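Local coordinates for effector protein hopAB3 (Pseudomonas syringae pv. maculicola, PDB 3TJY) that promotes virulence in susceptible plants as a type III effector and is recognised by the tomato resistance protein Pto, which triggers the hypersensitive response, at residues N8-Q13 with Q44-Q49; V15-D20 with S40-N45; C57-D60 with L65-A68. All coordinates share one frame; numbering follows the deposited sequence. Where two conformers were deposited one is given.

Contact 1. Residues N8-Q13 with Q44-Q49; sequences NRIVQQ and QNVFLQ
The carboxamides of Q13 and Q49 meet across this helix pair with their planes nearly perpendicular, 78° apart. Q13 NE2 donates to Q49 OE1 at 3.1 Å, approaching from above the carbonyl plane of Q49. On the Q13 side, NE2 also stands 3.4 Å above one face of the R9 guanidinium, offset toward its rim, while Q12 lies at the edge, where R9 NH2 donates to Q12 OE1 (2.8 Å) from well above the carbonyl plane of Q12. Nearer the backbones the contact turns apolar. V46 CG1 is 3.8 Å from Q13 CB and 4.1 Å from I10 CG2. With chi1 at 173°, CG1 of V46 extends opposite its own backbone N, and the valine thus presents both methyls to Q13. Helices 3-16 and 41-50 run antiparallel as neighbours in a small helical bundle: the axes of the two short segments come within 9.9 Å, at 163° between their N-to-C directions. I10 reaches on to L65, L69 and F51 in the core. Q13 uses both ends of its amide, since OE1 accepts from H50 NE2 while NE2 serves Q49. These two bonds to helix 41-50 probably fix the amide's rotation and link the helices beside a buried valine.

Contact 2. Residues V15-D20 with S40-N45; sequences VEAGAD and SRAEQN
A17 and A42 meet methyl to methyl where helix 3-16 ends and helix 41-50 begins, a Schellman motif on one side facing a capping box on the other. Apolar contact between the two parts is slight: A17 CB lies 4.0 Å from A42 CB, and the small side chains let the chains come within 5.9 Å at the CA atoms of these residues. The second point of touch is mixed in character, with E43 OE2 lying 3.4 Å from A19 CA and 3.5 Å from A19 CB. I24 of helix 21-32 packs against both A19 and E43, tying this surface contact to the next helix.

Backbone capping shapes both partners. G18 takes positive phi (88°) and closes the last turn of helix 3-16, with its N bonded to V15 O; a glycine, without a side chain, takes up such angles readily. Two residues on, D20 is the N-cap of helix 21-32, its OD2 accepting from N23 N. In the other segment S40 and E43 cap reciprocally. E43 N donates to S40 OG, and S40 N donates to E43 OE1 at 3.0 Å in a nearly straight bond (171°) that meets the carboxylate from above its plane. For E43, chi1 of -63° sets CG beside the backbone N, the chain is extended beyond it, and the turn of the carboxylate puts OE1 at S40 N and OE2 toward A19.

Direct polar bonds between the segments are absent, and two waters bridge them instead. One donates to A17 O and pairs with S40 OG, linking the helix end to the cap. The other accepts from D20 N at 2.9 Å and donates to E43 OE2 at 2.6 Å.

Contact 3. Residues C57-D60 with L65-A68; sequences CGID and LAIA
A66 turns its single methyl toward the loop residues I59 and D60, and the contact divides into a close inner part and a looser outer one. On the inner side, I59 CG2 rests 3.9 Å from A66 CB. The branch is placed by chi1 of -67°, which sets CG2 opposite the backbone N of I59 and leaves CG1 beside that N. F28 of helix 21-32 packs on both I59 and A66, and M31, L32 and F51 also touch the isoleucine, so the loop reaches the core through this residue. The tightest approach is that of D60 O to A66 CB, at 3.2 Å. This carbonyl is also hydrogen-bonded to S63 OG, close to the start of helix 64-77.

On the outer side, the D60 side chain is exposed and comes no closer than 6.0 Å to segment 65-68. Its carboxylate reaches forward along its own chain, OD1 accepting from N62 N, as in an Asx turn. Only 81 Å² is buried between the two segments in all. Upstream, the positive phi of G58 (72°) turns the chain out of helix 54-57. I59 packs the loop that follows on A66 and helix 21-32. S63 OG accepts from A66 N in addition to pairing with D60 O, the pattern of a serine N-cap at the start of helix 64-77.

Contacts 1 and 2 both lie where helices 3-16 and 41-50 come together, contact 2 at the end of the first and the start of the second, and their centres are 8 Å apart. They share Q44 and N45, and R9 NH2 of contact 1 forms a long, weak ion pair with E16 OE1 of contact 2 at 3.2 Å. Contact 3 follows later in the chain; its centre is 13 Å from that of contact 1, and the two join through packing of I10 CD1 on L65 CD1 at 4.0 Å. Contacts 2 and 3 lie on opposite sides of the chain's centre, 18 Å between centres and about 9 Å between nearest atoms. Contact 1 is the one that touches both of the others. This Pto-binding domain probably serves host recognition as a whole.

Contact 1. Residues N8-Q13 with Q44-Q49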
ATOM      1  N   ASN A   8       3.617   5.346   6.796  1.00 10.86           N
ATOM      2  CA  ASN A   8       2.689   6.420   7.172  1.00  6.50           C
ATOM      3  C   ASN A   8       2.515   7.452   6.069  1.00 10.12           C
ATOM      4  O   ASN A   8       1.424   8.007   5.899  1.00 11.40           O
ATOM      5  CB  ASN A   8       3.163   7.115   8.451  1.00  9.12           C
ATOM      6  CG  ASN A   8       3.032   6.237   9.665  1.00 13.70           C
ATOM      7  OD1 ASN A   8       2.195   5.330   9.709  1.00 15.91           O
ATOM      8  ND2 ASN A   8       3.850   6.515  10.679  1.00 15.84           N
ATOM      9  N   ARG A   9       3.607   7.735   5.353  1.00 11.28           N
ATOM     10  CA  ARG A   9       3.571   8.626   4.197  1.00 13.92           C
ATOM     11  C   ARG A   9       2.710   8.015   3.077  1.00 12.92           C
ATOM     12  O   ARG A   9       1.961   8.723   2.401  1.00 10.75           O
ATOM     13  CB  ARG A   9       4.997   8.901   3.699  1.00 12.56           C
ATOM     14  CG  ARG A   9       5.094   9.644   2.381  1.00 24.31           C
ATOM     15  CD  ARG A   9       4.445  11.017   2.467  1.00 35.96           C
ATOM     16  NE  ARG A   9       4.903  11.911   1.406  1.00 44.20           N
ATOM     17  CZ  ARG A   9       4.287  13.039   1.069  1.00 44.73           C
ATOM     18  NH1 ARG A   9       4.769  13.799   0.093  1.00 45.02           N
ATOM     19  NH2 ARG A   9       3.182  13.401   1.703  1.00 45.05           N
ATOM     20  N   ILE A  10       2.806   6.701   2.886  1.00 10.95           N
ATOM     21  CA  ILE A  10       1.950   6.032   1.902  1.00  9.66           C
ATOM     22  C   ILE A  10       0.484   6.265   2.267  1.00 11.62           C
ATOM     23  O   ILE A  10      -0.321   6.653   1.425  1.00 12.39           O
ATOM     24  CB  ILE A  10       2.263   4.514   1.796  1.00 10.65           C
ATOM     25  CG1 ILE A  10       3.684   4.302   1.267  1.00 12.84           C
ATOM     26  CG2 ILE A  10       1.296   3.828   0.841  1.00 11.21           C
ATOM     27  CD1 ILE A  10       4.173   2.811   1.370  1.00  9.72           C
ATOM     28  N   VAL A  11       0.133   6.008   3.522  1.00  9.84           N
ATOM     29  CA  VAL A  11      -1.241   6.207   3.952  1.00 10.51           C
ATOM     30  C   VAL A  11      -1.661   7.664   3.755  1.00 11.86           C
ATOM     31  O   VAL A  11      -2.737   7.928   3.244  1.00 10.86           O
ATOM     32  CB  VAL A  11      -1.440   5.740   5.399  1.00 10.13           C
ATOM     33  CG1 VAL A  11      -2.832   6.137   5.933  1.00 11.28           C
ATOM     34  CG2 VAL A  11      -1.226   4.225   5.477  1.00 12.00           C
ATOM     35  N   GLN A  12      -0.804   8.601   4.165  1.00 11.29           N
ATOM     36  CA  GLN A  12      -1.064  10.026   3.965  1.00 10.68           C
ATOM     37  C   GLN A  12      -1.342  10.356   2.506  1.00 10.56           C
ATOM     38  O   GLN A  12      -2.271  11.101   2.191  1.00 14.74           O
ATOM     39  CB  GLN A  12       0.167  10.841   4.402  1.00  9.00           C
ATOM     40  CG  GLN A  12       0.114  12.319   4.036  1.00 13.19           C
ATOM     41  CD  GLN A  12       1.407  13.048   4.412  1.00 15.03           C
ATOM     42  OE1 GLN A  12       2.504  12.493   4.291  1.00 15.90           O
ATOM     43  NE2 GLN A  12       1.279  14.291   4.874  1.00 13.47           N
ATOM     44  N   GLN A  13      -0.475   9.860   1.627  1.00 10.26           N
ATOM     45  CA  GLN A  13      -0.623  10.129   0.205  1.00 10.36           C
ATOM     46  C   GLN A  13      -1.884   9.483  -0.375  1.00 11.22           C
ATOM     47  O   GLN A  13      -2.517  10.054  -1.275  1.00 16.03           O
ATOM     48  CB  GLN A  13       0.606   9.656  -0.544  1.00 10.51           C
ATOM     49  CG  GLN A  13       1.845  10.497  -0.287  1.00 13.88           C
ATOM     50  CD  GLN A  13       3.022   9.966  -1.069  1.00 17.30           C
ATOM     51  OE1 GLN A  13       3.345   8.798  -0.981  1.00 17.94           O
ATOM     52  NE2 GLN A  13       3.639  10.821  -1.876  1.00 31.23           N
ATOM     53  N   GLN A  44      -2.646   4.151  -7.927  1.00 16.61           N
ATOM     54  CA  GLN A  44      -1.496   3.453  -8.524  1.00 15.25           C
ATOM     55  C   GLN A  44      -0.231   4.300  -8.412  1.00 15.23           C
ATOM     56  O   GLN A  44       0.838   3.796  -8.058  1.00 17.54           O
ATOM     57  CB  GLN A  44      -1.728   3.153  -9.999  1.00 20.57           C
ATOM     58  CG  GLN A  44      -0.432   2.728 -10.730  1.00 18.75           C
ATOM     59  CD  GLN A  44      -0.629   2.553 -12.228  1.00 22.80           C
ATOM     60  OE1 GLN A  44      -0.416   3.486 -13.021  1.00 28.51           O
ATOM     61  NE2 GLN A  44      -1.027   1.349 -12.633  1.00 20.77           N
ATOM     62  N   ASN A  45      -0.335   5.582  -8.729  0.71 13.65           N
ATOM     63  CA  ASN A  45       0.855   6.428  -8.671  0.71 18.22           C
ATOM     64  C   ASN A  45       1.456   6.517  -7.262  0.71 18.62           C
ATOM     65  O   ASN A  45       2.681   6.566  -7.107  0.71 15.98           O
ATOM     66  CB  ASN A  45       0.589   7.808  -9.281  0.71 16.06           C
ATOM     67  CG  ASN A  45       0.506   7.762 -10.799  0.71 25.26           C
ATOM     68  OD1 ASN A  45       0.583   6.689 -11.406  0.71 25.82           O
ATOM     69  ND2 ASN A  45       0.344   8.926 -11.420  0.71 36.56           N
ATOM     70  N   VAL A  46       0.613   6.509  -6.229  1.00 11.92           N
ATOM     71  CA  VAL A  46       1.148   6.446  -4.870  1.00 11.66           C
ATOM     72  C   VAL A  46       1.931   5.166  -4.645  1.00 12.12           C
ATOM     73  O   VAL A  46       3.049   5.196  -4.140  1.00 12.32           O
ATOM     74  CB  VAL A  46       0.041   6.526  -3.799  1.00 14.34           C
ATOM     75  CG1 VAL A  46       0.637   6.283  -2.399  1.00  9.71           C
ATOM     76  CG2 VAL A  46      -0.652   7.879  -3.868  1.00 16.39           C
ATOM     77  N   PHE A  47       1.343   4.036  -5.014  1.00 12.84           N
ATOM     78  CA  PHE A  47       2.012   2.760  -4.835  1.00 11.62           C
ATOM     79  C   PHE A  47       3.333   2.694  -5.603  1.00 12.86           C
ATOM     80  O   PHE A  47       4.330   2.186  -5.082  1.00 13.09           O
ATOM     81  CB  PHE A  47       1.074   1.594  -5.188  1.00 11.57           C
ATOM     82  CG  PHE A  47       0.247   1.145  -4.026  1.00 12.19           C
ATOM     83  CD1 PHE A  47       0.755   0.220  -3.127  1.00 12.38           C
ATOM     84  CD2 PHE A  47      -1.005   1.680  -3.796  1.00 14.67           C
ATOM     85  CE1 PHE A  47       0.030  -0.173  -2.022  1.00 12.99           C
ATOM     86  CE2 PHE A  47      -1.759   1.280  -2.687  1.00 12.86           C
ATOM     87  CZ  PHE A  47      -1.225   0.358  -1.798  1.00 13.46           C
ATOM     88  N   LEU A  48       3.346   3.231  -6.825  1.00 10.22           N
ATOM     89  CA  LEU A  48       4.564   3.194  -7.640  1.00 11.97           C
ATOM     90  C   LEU A  48       5.692   4.022  -7.037  1.00 14.74           C
ATOM     91  O   LEU A  48       6.864   3.782  -7.331  1.00 15.62           O
ATOM     92  CB  LEU A  48       4.298   3.655  -9.079  1.00 12.12           C
ATOM     93  CG  LEU A  48       3.465   2.728  -9.969  1.00 16.08           C
ATOM     94  CD1 LEU A  48       3.190   3.356 -11.334  1.00 13.43           C
ATOM     95  CD2 LEU A  48       4.152   1.348 -10.130  1.00 14.67           C
ATOM     96  N   GLN A  49       5.349   5.017  -6.227  1.00 11.42           N
ATOM     97  CA  GLN A  49       6.389   5.837  -5.598  1.00 13.40           C
ATOM     98  C   GLN A  49       7.131   5.041  -4.537  1.00 15.04           C
ATOM     99  O   GLN A  49       8.247   5.411  -4.155  1.00 14.54           O
ATOM    100  CB  GLN A  49       5.800   7.083  -4.928  1.00 14.98           C
ATOM    101  CG  GLN A  49       5.186   8.086  -5.858  1.00 20.67           C
ATOM    102  CD  GLN A  49       4.625   9.294  -5.129  1.00 24.30           C
ATOM    103  OE1 GLN A  49       5.315   9.919  -4.327  1.00 20.93           O
ATOM    104  NE2 GLN A  49       3.360   9.626  -5.404  1.00 26.31           N
TER

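Contact 2. Residues V15-D20 with S40-N45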
ATOM      1  N   VAL A  15      -4.726   8.967   1.296  0.53 10.91           N
ATOM      2  CA  VAL A  15      -5.821   9.839   1.725  0.53 11.45           C
ATOM      3  C   VAL A  15      -5.884  11.098   0.852  0.53 13.12           C
ATOM      4  O   VAL A  15      -6.961  11.497   0.391  0.53 16.34           O
ATOM      5  CB  VAL A  15      -5.706  10.222   3.213  0.53 12.73           C
ATOM      6  CG1 VAL A  15      -6.849  11.139   3.588  0.53 12.55           C
ATOM      7  CG2 VAL A  15      -5.725   8.979   4.099  0.53 10.56           C
ATOM      8  N   GLU A  16      -4.726  11.709   0.610  1.00 14.57           N
ATOM      9  CA  GLU A  16      -4.639  12.903  -0.244  1.00 16.08           C
ATOM     10  C   GLU A  16      -5.253  12.601  -1.608  1.00 24.12           C
ATOM     11  O   GLU A  16      -5.874  13.460  -2.230  1.00 24.97           O
ATOM     12  CB  GLU A  16      -3.188  13.306  -0.525  1.00 22.67           C
ATOM     13  CG  GLU A  16      -2.302  13.737   0.637  1.00 37.72           C
ATOM     14  CD  GLU A  16      -0.839  13.919   0.187  1.00 40.27           C
ATOM     15  OE1 GLU A  16       0.065  13.935   1.048  1.00 34.28           O
ATOM     16  OE2 GLU A  16      -0.589  14.032  -1.039  1.00 44.07           O
ATOM     17  N   ALA A  17      -5.027  11.379  -2.083  1.00 17.45           N
ATOM     18  CA  ALA A  17      -5.485  10.952  -3.405  1.00 18.41           C
ATOM     19  C   ALA A  17      -6.948  10.524  -3.413  1.00 23.85           C
ATOM     20  O   ALA A  17      -7.476  10.155  -4.463  1.00 30.21           O
ATOM     21  CB  ALA A  17      -4.614   9.813  -3.913  1.00 18.58           C
ATOM     22  N   GLY A  18      -7.599  10.557  -2.253  1.00 17.22           N
ATOM     23  CA  GLY A  18      -9.025  10.260  -2.167  1.00 22.56           C
ATOM     24  C   GLY A  18      -9.380   8.792  -1.970  1.00 19.83           C
ATOM     25  O   GLY A  18     -10.547   8.390  -2.137  1.00 19.60           O
ATOM     26  N   ALA A  19      -8.377   7.997  -1.602  1.00 18.67           N
ATOM     27  CA  ALA A  19      -8.553   6.569  -1.384  1.00 13.85           C
ATOM     28  C   ALA A  19      -9.473   6.254  -0.208  1.00 15.26           C
ATOM     29  O   ALA A  19      -9.569   7.024   0.748  1.00 19.99           O
ATOM     30  CB  ALA A  19      -7.202   5.905  -1.181  1.00 14.11           C
ATOM     31  N   ASP A  20     -10.160   5.121  -0.310  1.00 17.72           N
ATOM     32  CA  ASP A  20     -10.946   4.550   0.771  1.00 14.33           C
ATOM     33  C   ASP A  20      -9.985   3.561   1.439  1.00 14.50           C
ATOM     34  O   ASP A  20      -9.654   2.533   0.846  1.00 17.32           O
ATOM     35  CB  ASP A  20     -12.161   3.834   0.155  1.00 18.62           C
ATOM     36  CG  ASP A  20     -13.000   3.070   1.174  1.00 29.23           C
ATOM     37  OD1 ASP A  20     -14.198   2.847   0.907  1.00 38.93           O
ATOM     38  OD2 ASP A  20     -12.482   2.676   2.224  1.00 26.39           O
ATOM     39  N   SER A  40      -7.235   3.313  -8.759  1.00 22.15           N
ATOM     40  CA  SER A  40      -7.386   4.513  -9.574  1.00 24.67           C
ATOM     41  C   SER A  40      -6.000   4.924 -10.053  1.00 23.51           C
ATOM     42  O   SER A  40      -4.995   4.501  -9.481  1.00 19.40           O
ATOM     43  CB  SER A  40      -8.015   5.652  -8.775  1.00 27.62           C
ATOM     44  OG  SER A  40      -7.097   6.153  -7.823  1.00 19.68           O
ATOM     45  N   ARG A  41      -5.931   5.729 -11.106  1.00 24.60           N
ATOM     46  CA  ARG A  41      -4.624   6.204 -11.557  1.00 26.13           C
ATOM     47  C   ARG A  41      -3.859   6.860 -10.414  1.00 18.71           C
ATOM     48  O   ARG A  41      -2.660   6.624 -10.244  1.00 20.28           O
ATOM     49  CB  ARG A  41      -4.753   7.167 -12.742  1.00 30.22           C
ATOM     50  CG  ARG A  41      -3.413   7.739 -13.236  1.00 30.36           C
ATOM     51  CD  ARG A  41      -2.543   6.678 -13.941  1.00 40.63           C
ATOM     52  NE  ARG A  41      -3.211   6.094 -15.106  1.00 43.64           N
ATOM     53  CZ  ARG A  41      -2.989   6.441 -16.375  1.00 43.59           C
ATOM     54  NH1 ARG A  41      -2.095   7.375 -16.681  1.00 36.42           N
ATOM     55  NH2 ARG A  41      -3.664   5.840 -17.343  1.00 38.93           N
ATOM     56  N   ALA A  42      -4.554   7.668  -9.616  1.00 20.01           N
ATOM     57  CA  ALA A  42      -3.931   8.366  -8.486  1.00 18.17           C
ATOM     58  C   ALA A  42      -3.402   7.420  -7.415  1.00 14.74           C
ATOM     59  O   ALA A  42      -2.299   7.622  -6.887  1.00 16.35           O
ATOM     60  CB  ALA A  42      -4.934   9.374  -7.864  1.00 25.35           C
ATOM     61  N   GLU A  43      -4.190   6.402  -7.075  1.00 15.55           N
ATOM     62  CA  GLU A  43      -3.765   5.372  -6.130  1.00 13.03           C
ATOM     63  C   GLU A  43      -2.594   4.546  -6.657  1.00 12.56           C
ATOM     64  O   GLU A  43      -1.664   4.254  -5.908  1.00 13.91           O
ATOM     65  CB  GLU A  43      -4.928   4.447  -5.781  1.00 16.51           C
ATOM     66  CG  GLU A  43      -6.065   5.166  -5.075  1.00 17.04           C
ATOM     67  CD  GLU A  43      -7.355   4.372  -5.060  1.00 24.95           C
ATOM     68  OE1 GLU A  43      -7.454   3.362  -5.802  1.00 20.72           O
ATOM     69  OE2 GLU A  43      -8.276   4.773  -4.307  1.00 21.54           O
ATOM     70  N   GLN A  44      -2.646   4.151  -7.927  1.00 16.61           N
ATOM     71  CA  GLN A  44      -1.496   3.453  -8.524  1.00 15.25           C
ATOM     72  C   GLN A  44      -0.231   4.300  -8.412  1.00 15.23           C
ATOM     73  O   GLN A  44       0.838   3.796  -8.058  1.00 17.54           O
ATOM     74  CB  GLN A  44      -1.728   3.153  -9.999  1.00 20.57           C
ATOM     75  CG  GLN A  44      -0.432   2.728 -10.730  1.00 18.75           C
ATOM     76  CD  GLN A  44      -0.629   2.553 -12.228  1.00 22.80           C
ATOM     77  OE1 GLN A  44      -0.416   3.486 -13.021  1.00 28.51           O
ATOM     78  NE2 GLN A  44      -1.027   1.349 -12.633  1.00 20.77           N
ATOM     79  N   ASN A  45      -0.335   5.582  -8.729  0.71 13.65           N
ATOM     80  CA  ASN A  45       0.855   6.428  -8.671  0.71 18.22           C
ATOM     81  C   ASN A  45       1.456   6.517  -7.262  0.71 18.62           C
ATOM     82  O   ASN A  45       2.681   6.566  -7.107  0.71 15.98           O
ATOM     83  CB  ASN A  45       0.589   7.808  -9.281  0.71 16.06           C
ATOM     84  CG  ASN A  45       0.506   7.762 -10.799  0.71 25.26           C
ATOM     85  OD1 ASN A  45       0.583   6.689 -11.406  0.71 25.82           O
ATOM     86  ND2 ASN A  45       0.344   8.926 -11.420  0.71 36.56           N
TER
HETATM   87  O   HOH W   1      -8.323   7.910  -6.069  1.00 33.66           O
HETATM   88  O   HOH W   2      -9.893   3.505  -2.658  1.00 19.66           O

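Contact 3. Residues C57-D60 with L65-A68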
ATOM      1  N   CYS A  57       6.450  -7.352 -10.871  1.00 16.89           N
ATOM      2  CA  CYS A  57       6.976  -8.279  -9.872  1.00 17.26           C
ATOM      3  C   CYS A  57       6.136  -8.512  -8.632  1.00 18.78           C
ATOM      4  O   CYS A  57       6.508  -9.333  -7.789  1.00 21.57           O
ATOM      5  CB  CYS A  57       8.390  -7.875  -9.434  1.00 14.95           C
ATOM      6  SG  CYS A  57       9.514  -7.568 -10.748  1.00 18.93           S
ATOM      7  N   GLY A  58       5.030  -7.796  -8.483  1.00 21.18           N
ATOM      8  CA  GLY A  58       4.270  -7.903  -7.248  1.00 19.97           C
ATOM      9  C   GLY A  58       4.950  -7.244  -6.059  1.00 19.02           C
ATOM     10  O   GLY A  58       5.912  -6.489  -6.210  1.00 14.76           O
ATOM     11  N   ILE A  59       4.433  -7.525  -4.867  1.00 12.69           N
ATOM     12  CA  ILE A  59       4.981  -6.977  -3.635  1.00 12.64           C
ATOM     13  C   ILE A  59       5.251  -8.117  -2.656  1.00 19.76           C
ATOM     14  O   ILE A  59       4.425  -9.012  -2.489  1.00 17.81           O
ATOM     15  CB  ILE A  59       4.046  -5.930  -3.003  1.00 13.83           C
ATOM     16  CG1 ILE A  59       3.958  -4.679  -3.887  1.00 13.43           C
ATOM     17  CG2 ILE A  59       4.536  -5.543  -1.593  1.00 15.54           C
ATOM     18  CD1 ILE A  59       2.884  -3.683  -3.429  1.00 15.13           C
ATOM     19  N   ASP A  60       6.415  -8.081  -2.015  1.00 15.30           N
ATOM     20  CA  ASP A  60       6.863  -9.172  -1.148  1.00 18.55           C
ATOM     21  C   ASP A  60       6.312  -8.960   0.252  1.00 14.81           C
ATOM     22  O   ASP A  60       6.654  -7.984   0.902  1.00 15.57           O
ATOM     23  CB  ASP A  60       8.389  -9.166  -1.108  1.00 20.44           C
ATOM     24  CG  ASP A  60       8.970 -10.229  -0.204  1.00 26.64           C
ATOM     25  OD1 ASP A  60       8.218 -11.074   0.318  1.00 23.51           O
ATOM     26  OD2 ASP A  60      10.205 -10.220  -0.023  1.00 31.58           O
ATOM     27  N   LEU A  65       8.783  -2.825   4.349  1.00 11.91           N
ATOM     28  CA  LEU A  65       7.797  -1.810   3.985  1.00 11.02           C
ATOM     29  C   LEU A  65       6.416  -2.422   3.848  1.00  8.64           C
ATOM     30  O   LEU A  65       5.429  -1.825   4.277  1.00 10.61           O
ATOM     31  CB  LEU A  65       8.204  -1.081   2.694  1.00 11.13           C
ATOM     32  CG  LEU A  65       7.265   0.067   2.305  1.00 10.96           C
ATOM     33  CD1 LEU A  65       7.251   1.170   3.389  1.00 14.38           C
ATOM     34  CD2 LEU A  65       7.705   0.663   0.961  1.00 11.50           C
ATOM     35  N   ALA A  66       6.321  -3.607   3.254  1.00  9.26           N
ATOM     36  CA  ALA A  66       5.008  -4.237   3.127  1.00  9.48           C
ATOM     37  C   ALA A  66       4.421  -4.545   4.495  1.00  9.98           C
ATOM     38  O   ALA A  66       3.213  -4.396   4.710  1.00 11.82           O
ATOM     39  CB  ALA A  66       5.088  -5.500   2.280  1.00 12.06           C
ATOM     40  N   ILE A  67       5.266  -4.991   5.424  1.00 10.28           N
ATOM     41  CA  ILE A  67       4.800  -5.270   6.776  1.00 10.20           C
ATOM     42  C   ILE A  67       4.327  -3.976   7.429  1.00 12.12           C
ATOM     43  O   ILE A  67       3.247  -3.927   8.025  1.00  9.96           O
ATOM     44  CB  ILE A  67       5.917  -5.908   7.632  1.00  9.75           C
ATOM     45  CG1 ILE A  67       6.246  -7.299   7.120  1.00 11.35           C
ATOM     46  CG2 ILE A  67       5.516  -5.960   9.104  1.00 10.08           C
ATOM     47  CD1 ILE A  67       7.510  -7.911   7.729  1.00 15.64           C
ATOM     48  N   ALA A  68       5.140  -2.930   7.337  1.00  8.98           N
ATOM     49  CA  ALA A  68       4.776  -1.653   7.956  1.00  9.45           C
ATOM     50  C   ALA A  68       3.498  -1.093   7.354  1.00  8.49           C
ATOM     51  O   ALA A  68       2.681  -0.526   8.064  1.00  9.32           O
ATOM     52  CB  ALA A  68       5.923  -0.631   7.829  1.00 11.14           C
TER